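Local coordinates for dTDP-4-dehydrorhamnose reductase (Bacillus anthracis, PDB 3SC6), which catalyses the NADP(H)-dependent interconversion of dTDP-4-dehydro-6-deoxy-L-mannose and dTDP-6-deoxy-L-mannose (dTDP-L-rhamnose), a reductase step of rhamnose biosynthesis, at residues A[190-195]-A[277-282]; A[211-216]-A[257-262]. One frame throughout, in Å; residues are numbered along the deposited sequence.

Contact 1 of 2, residues A[190-195]-A[277-282]; sequences YVADLN and LERFFI
Y190 offers one face of its phenol ring to the edge of F280, a T-shaped pair that joins the start of helix 191-202 to helix 273-283 in this Rossmann-fold reductase. The ring centroids lie 5.7 Å apart and the planes meet at 80°, with Y190 CE1 at the edge of F280, 3.8 Å from its CD1. Both side chains are buried. In Y190, CG stands anti to the backbone N (chi1 172°), which turns the ring toward the second helix, where the same face also lies against F280 CA, 4.0 Å from Y190 CE2. The methyl of A192 sits over the opposite face near the rim, so the ring is sandwiched between the helix that follows it and helix 273-283. Its hydroxyl is held beyond the two segments, by E283 and K159 and more weakly by Q20.

The looser side belongs to R279, which is partly exposed. Its chain runs past D193 in the opposite direction and bends at chi3 (65°), bringing the guanidinium beside the first turn of helix 191-202. There the NH1 forms a salt bridge with OD1 of D193. The carboxylate and guanidinium planes are only 21° apart, and OD1 lies near the guanidinium plane; the modelled length is too short to be taken literally at 2.65 Å resolution. E283 binds NH2 in a second salt bridge, so both the arginine and the tyrosine hydroxyl use this one carboxylate. On the same guanidinium, A192 CB approaches obliquely, 3.5 Å from R279 NH2.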
ATOM      1  N   TYR A 190      -2.217   6.693   5.965  1.00 55.29           N
ATOM      2  CA  TYR A 190      -2.787   7.650   5.021  1.00 54.75           C
ATOM      3  C   TYR A 190      -1.859   7.929   3.840  1.00 53.27           C
ATOM      4  O   TYR A 190      -0.739   8.402   4.007  1.00 53.15           O
ATOM      5  CB  TYR A 190      -3.232   8.931   5.740  1.00 56.16           C
ATOM      6  CG  TYR A 190      -3.666  10.047   4.818  1.00 56.80           C
ATOM      7  CD1 TYR A 190      -4.490   9.800   3.733  1.00 57.86           C
ATOM      8  CD2 TYR A 190      -3.360  11.368   5.113  1.00 59.61           C
ATOM      9  CE1 TYR A 190      -4.905  10.826   2.904  1.00 58.77           C
ATOM     10  CE2 TYR A 190      -3.790  12.400   4.303  1.00 59.97           C
ATOM     11  CZ  TYR A 190      -4.560  12.121   3.200  1.00 59.42           C
ATOM     12  OH  TYR A 190      -4.988  13.139   2.388  1.00 62.07           O
ATOM     13  N   VAL A 191      -2.359   7.608   2.649  1.00 51.85           N
ATOM     14  CA  VAL A 191      -1.633   7.787   1.390  1.00 50.54           C
ATOM     15  C   VAL A 191      -0.746   9.027   1.333  1.00 50.42           C
ATOM     16  O   VAL A 191       0.392   8.948   0.893  1.00 50.39           O
ATOM     17  CB  VAL A 191      -2.609   7.816   0.191  1.00 50.84           C
ATOM     18  CG1 VAL A 191      -1.869   8.107  -1.095  1.00 51.12           C
ATOM     19  CG2 VAL A 191      -3.371   6.496   0.086  1.00 49.73           C
ATOM     20  N   ALA A 192      -1.257  10.171   1.769  1.00 51.42           N
ATOM     21  CA  ALA A 192      -0.461  11.399   1.741  1.00 52.21           C
ATOM     22  C   ALA A 192       0.862  11.229   2.479  1.00 52.04           C
ATOM     23  O   ALA A 192       1.894  11.689   1.993  1.00 52.95           O
ATOM     24  CB  ALA A 192      -1.236  12.563   2.304  1.00 53.34           C
ATOM     25  N   ASP A 193       0.833  10.587   3.648  1.00 51.71           N
ATOM     26  CA  ASP A 193       2.061  10.364   4.428  1.00 52.33           C
ATOM     27  C   ASP A 193       2.977   9.359   3.717  1.00 51.00           C
ATOM     28  O   ASP A 193       4.205   9.480   3.769  1.00 51.52           O
ATOM     29  CB  ASP A 193       1.759   9.886   5.857  1.00 52.87           C
ATOM     30  CG  ASP A 193       1.019  10.928   6.692  1.00 56.68           C
ATOM     31  OD1 ASP A 193       0.817  12.062   6.211  1.00 59.84           O
ATOM     32  OD2 ASP A 193       0.661  10.615   7.851  1.00 60.43           O
ATOM     33  N   LEU A 194       2.377   8.367   3.066  1.00 49.25           N
ATOM     34  CA  LEU A 194       3.144   7.362   2.348  1.00 48.33           C
ATOM     35  C   LEU A 194       3.843   8.020   1.160  1.00 48.28           C
ATOM     36  O   LEU A 194       5.046   7.839   0.954  1.00 47.43           O
ATOM     37  CB  LEU A 194       2.233   6.235   1.852  1.00 47.68           C
ATOM     38  CG  LEU A 194       2.938   5.131   1.060  1.00 47.15           C
ATOM     39  CD1 LEU A 194       4.049   4.515   1.894  1.00 46.77           C
ATOM     40  CD2 LEU A 194       1.951   4.067   0.608  1.00 46.51           C
ATOM     41  N   ASN A 195       3.083   8.788   0.382  1.00 48.67           N
ATOM     42  CA  ASN A 195       3.636   9.471  -0.786  1.00 49.48           C
ATOM     43  C   ASN A 195       4.791  10.380  -0.409  1.00 49.95           C
ATOM     44  O   ASN A 195       5.752  10.504  -1.166  1.00 49.90           O
ATOM     45  CB  ASN A 195       2.550  10.247  -1.535  1.00 50.42           C
ATOM     46  CG  ASN A 195       1.483   9.336  -2.129  1.00 51.30           C
ATOM     47  OD1 ASN A 195       1.675   8.119  -2.236  1.00 50.81           O
ATOM     48  ND2 ASN A 195       0.368   9.926  -2.555  1.00 52.85           N
ATOM     49  N   LEU A 277      -4.602  10.491  10.325  1.00 68.23           N
ATOM     50  CA  LEU A 277      -6.040  10.602  10.111  1.00 68.77           C
ATOM     51  C   LEU A 277      -6.495  12.059  10.197  1.00 70.90           C
ATOM     52  O   LEU A 277      -7.458  12.449   9.543  1.00 70.50           O
ATOM     53  CB  LEU A 277      -6.787   9.757  11.148  1.00 68.89           C
ATOM     54  CG  LEU A 277      -8.317   9.733  11.091  1.00 68.12           C
ATOM     55  CD1 LEU A 277      -8.820   9.262   9.733  1.00 65.70           C
ATOM     56  CD2 LEU A 277      -8.861   8.847  12.196  1.00 66.95           C
ATOM     57  N   GLU A 278      -5.809  12.862  11.005  1.00 73.21           N
ATOM     58  CA  GLU A 278      -6.176  14.264  11.143  1.00 76.23           C
ATOM     59  C   GLU A 278      -6.070  14.981   9.815  1.00 76.72           C
ATOM     60  O   GLU A 278      -7.025  15.610   9.360  1.00 77.60           O
ATOM     61  CB  GLU A 278      -5.265  15.004  12.128  1.00 78.12           C
ATOM     62  CG  GLU A 278      -5.264  14.495  13.551  1.00 81.01           C
ATOM     63  CD  GLU A 278      -4.357  15.325  14.451  1.00 85.16           C
ATOM     64  OE1 GLU A 278      -3.815  16.349  13.975  1.00 85.44           O
ATOM     65  OE2 GLU A 278      -4.197  14.965  15.636  1.00 88.92           O
ATOM     66  N   ARG A 279      -4.903  14.866   9.185  1.00 76.72           N
ATOM     67  CA  ARG A 279      -4.665  15.529   7.906  1.00 77.50           C
ATOM     68  C   ARG A 279      -5.599  15.018   6.799  1.00 76.52           C
ATOM     69  O   ARG A 279      -5.725  15.648   5.751  1.00 77.11           O
ATOM     70  CB  ARG A 279      -3.162  15.512   7.547  1.00 77.30           C
ATOM     71  CG  ARG A 279      -2.797  16.342   6.315  1.00 79.41           C
ATOM     72  CD  ARG A 279      -1.276  16.574   6.186  1.00 80.42           C
ATOM     73  NE  ARG A 279      -0.440  15.398   5.948  1.00 79.32           N
ATOM     74  CZ  ARG A 279      -0.025  14.994   4.744  1.00 79.17           C
ATOM     75  NH1 ARG A 279       0.746  13.920   4.635  1.00 78.16           N
ATOM     76  NH2 ARG A 279      -0.357  15.671   3.648  1.00 79.02           N
ATOM     77  N   PHE A 280      -6.267  13.892   7.048  1.00 75.52           N
ATOM     78  CA  PHE A 280      -7.205  13.337   6.079  1.00 74.86           C
ATOM     79  C   PHE A 280      -8.435  14.231   6.004  1.00 76.67           C
ATOM     80  O   PHE A 280      -8.865  14.614   4.917  1.00 77.03           O
ATOM     81  CB  PHE A 280      -7.634  11.922   6.450  1.00 73.50           C
ATOM     82  CG  PHE A 280      -8.712  11.384   5.566  1.00 73.00           C
ATOM     83  CD1 PHE A 280      -8.407  10.739   4.385  1.00 73.08           C
ATOM     84  CD2 PHE A 280     -10.045  11.539   5.916  1.00 74.13           C
ATOM     85  CE1 PHE A 280      -9.409  10.253   3.566  1.00 73.64           C
ATOM     86  CE2 PHE A 280     -11.053  11.056   5.105  1.00 74.42           C
ATOM     87  CZ  PHE A 280     -10.735  10.410   3.927  1.00 74.12           C
ATOM     88  N   PHE A 281      -9.011  14.547   7.163  1.00 78.05           N
ATOM     89  CA  PHE A 281     -10.192  15.409   7.209  1.00 80.17           C
ATOM     90  C   PHE A 281      -9.846  16.822   6.766  1.00 81.69           C
ATOM     91  O   PHE A 281     -10.630  17.468   6.075  1.00 83.17           O
ATOM     92  CB  PHE A 281     -10.811  15.456   8.614  1.00 81.26           C
ATOM     93  CG  PHE A 281     -11.363  14.138   9.092  1.00 80.97           C
ATOM     94  CD1 PHE A 281     -12.677  13.784   8.815  1.00 81.82           C
ATOM     95  CD2 PHE A 281     -10.587  13.268   9.841  1.00 80.35           C
ATOM     96  CE1 PHE A 281     -13.197  12.581   9.259  1.00 81.14           C
ATOM     97  CE2 PHE A 281     -11.103  12.063  10.289  1.00 78.96           C
ATOM     98  CZ  PHE A 281     -12.408  11.720   9.997  1.00 79.79           C
ATOM     99  N   ILE A 282      -8.669  17.296   7.167  1.00 82.21           N
ATOM    100  CA  ILE A 282      -8.213  18.642   6.812  1.00 83.91           C
ATOM    101  C   ILE A 282      -8.143  18.852   5.304  1.00 84.24           C
ATOM    102  O   ILE A 282      -8.577  19.886   4.792  1.00 85.64           O
ATOM    103  CB  ILE A 282      -6.820  18.954   7.414  1.00 83.87           C
ATOM    104  CG1 ILE A 282      -6.873  18.925   8.943  1.00 84.08           C
ATOM    105  CG2 ILE A 282      -6.348  20.324   6.966  1.00 85.05           C
ATOM    106  CD1 ILE A 282      -5.540  19.218   9.606  1.00 84.40           C
TER

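Contact 2 of 2, residues A[211-216]-A[257-262]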
ATOM      1  N   HIS A 211       9.640  -0.601   5.436  1.00 45.25           N
ATOM      2  CA  HIS A 211       8.286  -0.667   5.957  1.00 46.72           C
ATOM      3  C   HIS A 211       7.837   0.765   6.202  1.00 47.80           C
ATOM      4  O   HIS A 211       8.398   1.455   7.051  1.00 49.06           O
ATOM      5  CB  HIS A 211       8.138  -1.467   7.252  1.00 47.93           C
ATOM      6  CG  HIS A 211       8.487  -2.913   7.128  1.00 48.06           C
ATOM      7  ND1 HIS A 211       8.834  -3.693   8.205  1.00 49.76           N
ATOM      8  CD2 HIS A 211       8.629  -3.698   6.035  1.00 48.53           C
ATOM      9  CE1 HIS A 211       9.097  -4.918   7.786  1.00 48.96           C
ATOM     10  NE2 HIS A 211       8.995  -4.944   6.475  1.00 46.32           N
ATOM     11  N   VAL A 212       6.833   1.208   5.453  1.00 48.64           N
ATOM     12  CA  VAL A 212       6.314   2.562   5.594  1.00 49.90           C
ATOM     13  C   VAL A 212       4.847   2.520   5.995  1.00 51.42           C
ATOM     14  O   VAL A 212       3.992   2.061   5.232  1.00 51.49           O
ATOM     15  CB  VAL A 212       6.450   3.355   4.290  1.00 49.60           C
ATOM     16  CG1 VAL A 212       5.891   4.761   4.468  1.00 48.62           C
ATOM     17  CG2 VAL A 212       7.909   3.407   3.861  1.00 48.83           C
ATOM     18  N   SER A 213       4.571   3.002   7.202  1.00 53.55           N
ATOM     19  CA  SER A 213       3.226   3.038   7.747  1.00 54.97           C
ATOM     20  C   SER A 213       3.213   4.079   8.828  1.00 56.85           C
ATOM     21  O   SER A 213       4.270   4.512   9.277  1.00 57.93           O
ATOM     22  CB  SER A 213       2.867   1.699   8.388  1.00 55.03           C
ATOM     23  OG  SER A 213       2.940   0.641   7.455  1.00 58.53           O
ATOM     24  N   ASN A 214       2.027   4.492   9.254  1.00 58.04           N
ATOM     25  CA  ASN A 214       1.939   5.476  10.310  1.00 59.94           C
ATOM     26  C   ASN A 214       2.287   4.788  11.622  1.00 61.17           C
ATOM     27  O   ASN A 214       2.072   3.583  11.779  1.00 59.76           O
ATOM     28  CB  ASN A 214       0.558   6.126  10.362  1.00 60.84           C
ATOM     29  CG  ASN A 214       0.243   6.942   9.118  1.00 61.55           C
ATOM     30  OD1 ASN A 214      -0.896   7.341   8.899  1.00 65.14           O
ATOM     31  ND2 ASN A 214       1.252   7.181   8.295  1.00 65.54           N
ATOM     32  N   THR A 215       2.850   5.560  12.545  1.00 63.33           N
ATOM     33  CA  THR A 215       3.257   5.065  13.853  1.00 65.52           C
ATOM     34  C   THR A 215       2.092   4.623  14.727  1.00 66.70           C
ATOM     35  O   THR A 215       0.964   5.079  14.554  1.00 66.29           O
ATOM     36  CB  THR A 215       4.021   6.167  14.619  1.00 67.17           C
ATOM     37  OG1 THR A 215       5.167   6.566  13.861  1.00 67.88           O
ATOM     38  CG2 THR A 215       4.463   5.682  15.994  1.00 69.22           C
ATOM     39  N   GLY A 216       2.381   3.719  15.659  1.00 68.62           N
ATOM     40  CA  GLY A 216       1.384   3.202  16.591  1.00 69.95           C
ATOM     41  C   GLY A 216       0.535   2.044  16.111  1.00 69.50           C
ATOM     42  O   GLY A 216       0.342   1.848  14.912  1.00 67.76           O
ATOM     43  N   PHE A 257       4.476  -3.106  11.694  1.00 63.95           N
ATOM     44  CA  PHE A 257       5.855  -3.175  11.242  1.00 62.19           C
ATOM     45  C   PHE A 257       6.774  -2.441  12.196  1.00 62.58           C
ATOM     46  O   PHE A 257       6.337  -1.581  12.968  1.00 62.31           O
ATOM     47  CB  PHE A 257       6.078  -2.452   9.907  1.00 60.58           C
ATOM     48  CG  PHE A 257       5.326  -3.001   8.743  1.00 58.45           C
ATOM     49  CD1 PHE A 257       5.590  -4.271   8.273  1.00 58.18           C
ATOM     50  CD2 PHE A 257       4.486  -2.185   8.011  1.00 57.37           C
ATOM     51  CE1 PHE A 257       4.937  -4.758   7.161  1.00 57.81           C
ATOM     52  CE2 PHE A 257       3.840  -2.661   6.895  1.00 57.08           C
ATOM     53  CZ  PHE A 257       4.069  -3.951   6.466  1.00 57.71           C
ATOM     54  N   GLN A 258       8.057  -2.791  12.127  1.00 62.07           N
ATOM     55  CA  GLN A 258       9.077  -2.150  12.930  1.00 62.41           C
ATOM     56  C   GLN A 258       9.700  -1.291  11.844  1.00 61.02           C
ATOM     57  O   GLN A 258       9.961  -1.780  10.745  1.00 59.53           O
ATOM     58  CB  GLN A 258      10.087  -3.126  13.533  1.00 63.35           C
ATOM     59  CG  GLN A 258       9.476  -4.153  14.465  1.00 63.96           C
ATOM     60  CD  GLN A 258      10.510  -5.050  15.129  1.00 63.61           C
ATOM     61  OE1 GLN A 258      10.160  -6.039  15.764  1.00 67.06           O
ATOM     62  NE2 GLN A 258      11.784  -4.712  14.979  1.00 60.94           N
ATOM     63  N   HIS A 259       9.908  -0.013  12.122  1.00 61.37           N
ATOM     64  CA  HIS A 259      10.479   0.886  11.126  1.00 60.40           C
ATOM     65  C   HIS A 259      11.998   1.043  11.242  1.00 60.42           C
ATOM     66  O   HIS A 259      12.500   2.118  11.584  1.00 61.47           O
ATOM     67  CB  HIS A 259       9.768   2.239  11.225  1.00 60.68           C
ATOM     68  CG  HIS A 259       8.278   2.133  11.092  1.00 60.70           C
ATOM     69  ND1 HIS A 259       7.633   2.132   9.874  1.00 61.66           N
ATOM     70  CD2 HIS A 259       7.308   2.009  12.028  1.00 62.55           C
ATOM     71  CE1 HIS A 259       6.331   2.014  10.066  1.00 59.18           C
ATOM     72  NE2 HIS A 259       6.107   1.939  11.364  1.00 59.54           N
ATOM     73  N   ASN A 260      12.723  -0.032  10.932  1.00 59.18           N
ATOM     74  CA  ASN A 260      14.183  -0.022  11.002  1.00 59.31           C
ATOM     75  C   ASN A 260      14.847   0.708   9.837  1.00 57.43           C
ATOM     76  O   ASN A 260      15.507   1.722  10.044  1.00 58.32           O
ATOM     77  CB  ASN A 260      14.734  -1.447  11.091  1.00 60.13           C
ATOM     78  CG  ASN A 260      14.275  -2.178  12.338  1.00 63.56           C
ATOM     79  OD1 ASN A 260      13.543  -1.631  13.163  1.00 67.62           O
ATOM     80  ND2 ASN A 260      14.713  -3.421  12.484  1.00 65.85           N
ATOM     81  N   MET A 261      14.680   0.196   8.620  1.00 54.97           N
ATOM     82  CA  MET A 261      15.287   0.822   7.435  1.00 53.67           C
ATOM     83  C   MET A 261      15.147   2.340   7.385  1.00 53.26           C
ATOM     84  O   MET A 261      16.120   3.021   7.069  1.00 54.10           O
ATOM     85  CB  MET A 261      14.792   0.162   6.142  1.00 52.40           C
ATOM     86  CG  MET A 261      15.266  -1.286   5.957  1.00 52.35           C
ATOM     87  SD  MET A 261      17.055  -1.473   5.701  1.00 56.00           S
ATOM     88  CE  MET A 261      17.259  -0.581   4.159  1.00 50.60           C
ATOM     89  N   LEU A 262      13.961   2.880   7.669  1.00 52.81           N
ATOM     90  CA  LEU A 262      13.784   4.340   7.653  1.00 53.57           C
ATOM     91  C   LEU A 262      14.692   4.982   8.689  1.00 55.12           C
ATOM     92  O   LEU A 262      15.391   5.948   8.407  1.00 56.21           O
ATOM     93  CB  LEU A 262      12.337   4.746   7.940  1.00 53.60           C
ATOM     94  CG  LEU A 262      11.252   4.376   6.935  1.00 53.36           C
ATOM     95  CD1 LEU A 262       9.886   4.762   7.481  1.00 54.94           C
ATOM     96  CD2 LEU A 262      11.519   5.055   5.596  1.00 52.26           C
TER
HETATM   97  O   HOH W   1      11.186   1.061   7.715  1.00 28.14           O
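H211 and F257 form an offset stack, centroids 4.2 Å apart and planes inclined by 30°, in which F257 CD1 lies over the imidazole face toward its rim, 3.3 Å from H211 ND1. Here the loop after strand 208-211 of the Rossmann-type sheet meets the start of helix 260-264, with the F257 side chain about 7 Å from the bound NADP. Both imidazole nitrogens have partners: H211 ND1 donates a weak bond to Q258 O (3.4 Å), and NE2 is hydrogen-bonded to NH1 of R152. The carbonyl of H211 accepts twice. H259 ND1 donates to H211 O at 3.0 Å with an N-H...O angle of 149°, approaching from 48° above the carbonyl plane, while a water donates to H211 O at 2.9 Å and accepts a weak bond from L262 N in the first turn of helix 260-264, with H259 at its N-cap position.

S213 OG lies at the edge of F257, in the ring plane and 3.3 Å from F257 CD2, and gives a weak bond to V212 O, which T153 OG1 also serves. V212 CG2 meets L262 CD2 at 4.3 Å. Around this contact, strand 148-157 runs along the 211-216 side, pairing with V212 at R152 and touching F257, while helix 191-202 packs M197 against both V212 and L262.

In the fold
Following the chain from the N terminus, strand 185-190 delivers Y190 at the start of helix 191-202, and contact 1 closes the long loop that ends on helix 273-283 near the C terminus. Within that loop the chain passes through strand 208-211 to residues 211-216; contact 2 closes a smaller loop from there to 257-262, so it is nested inside contact 1 without crossing it. The centres are about 16 Å apart, yet the first segments touch: Y190 N probably bonds N214 OD1 (3.3 Å), and L194 packs on V212. Together they tie the C-terminal helices 260-264 and 273-283 back to elements at and beside the central sheet.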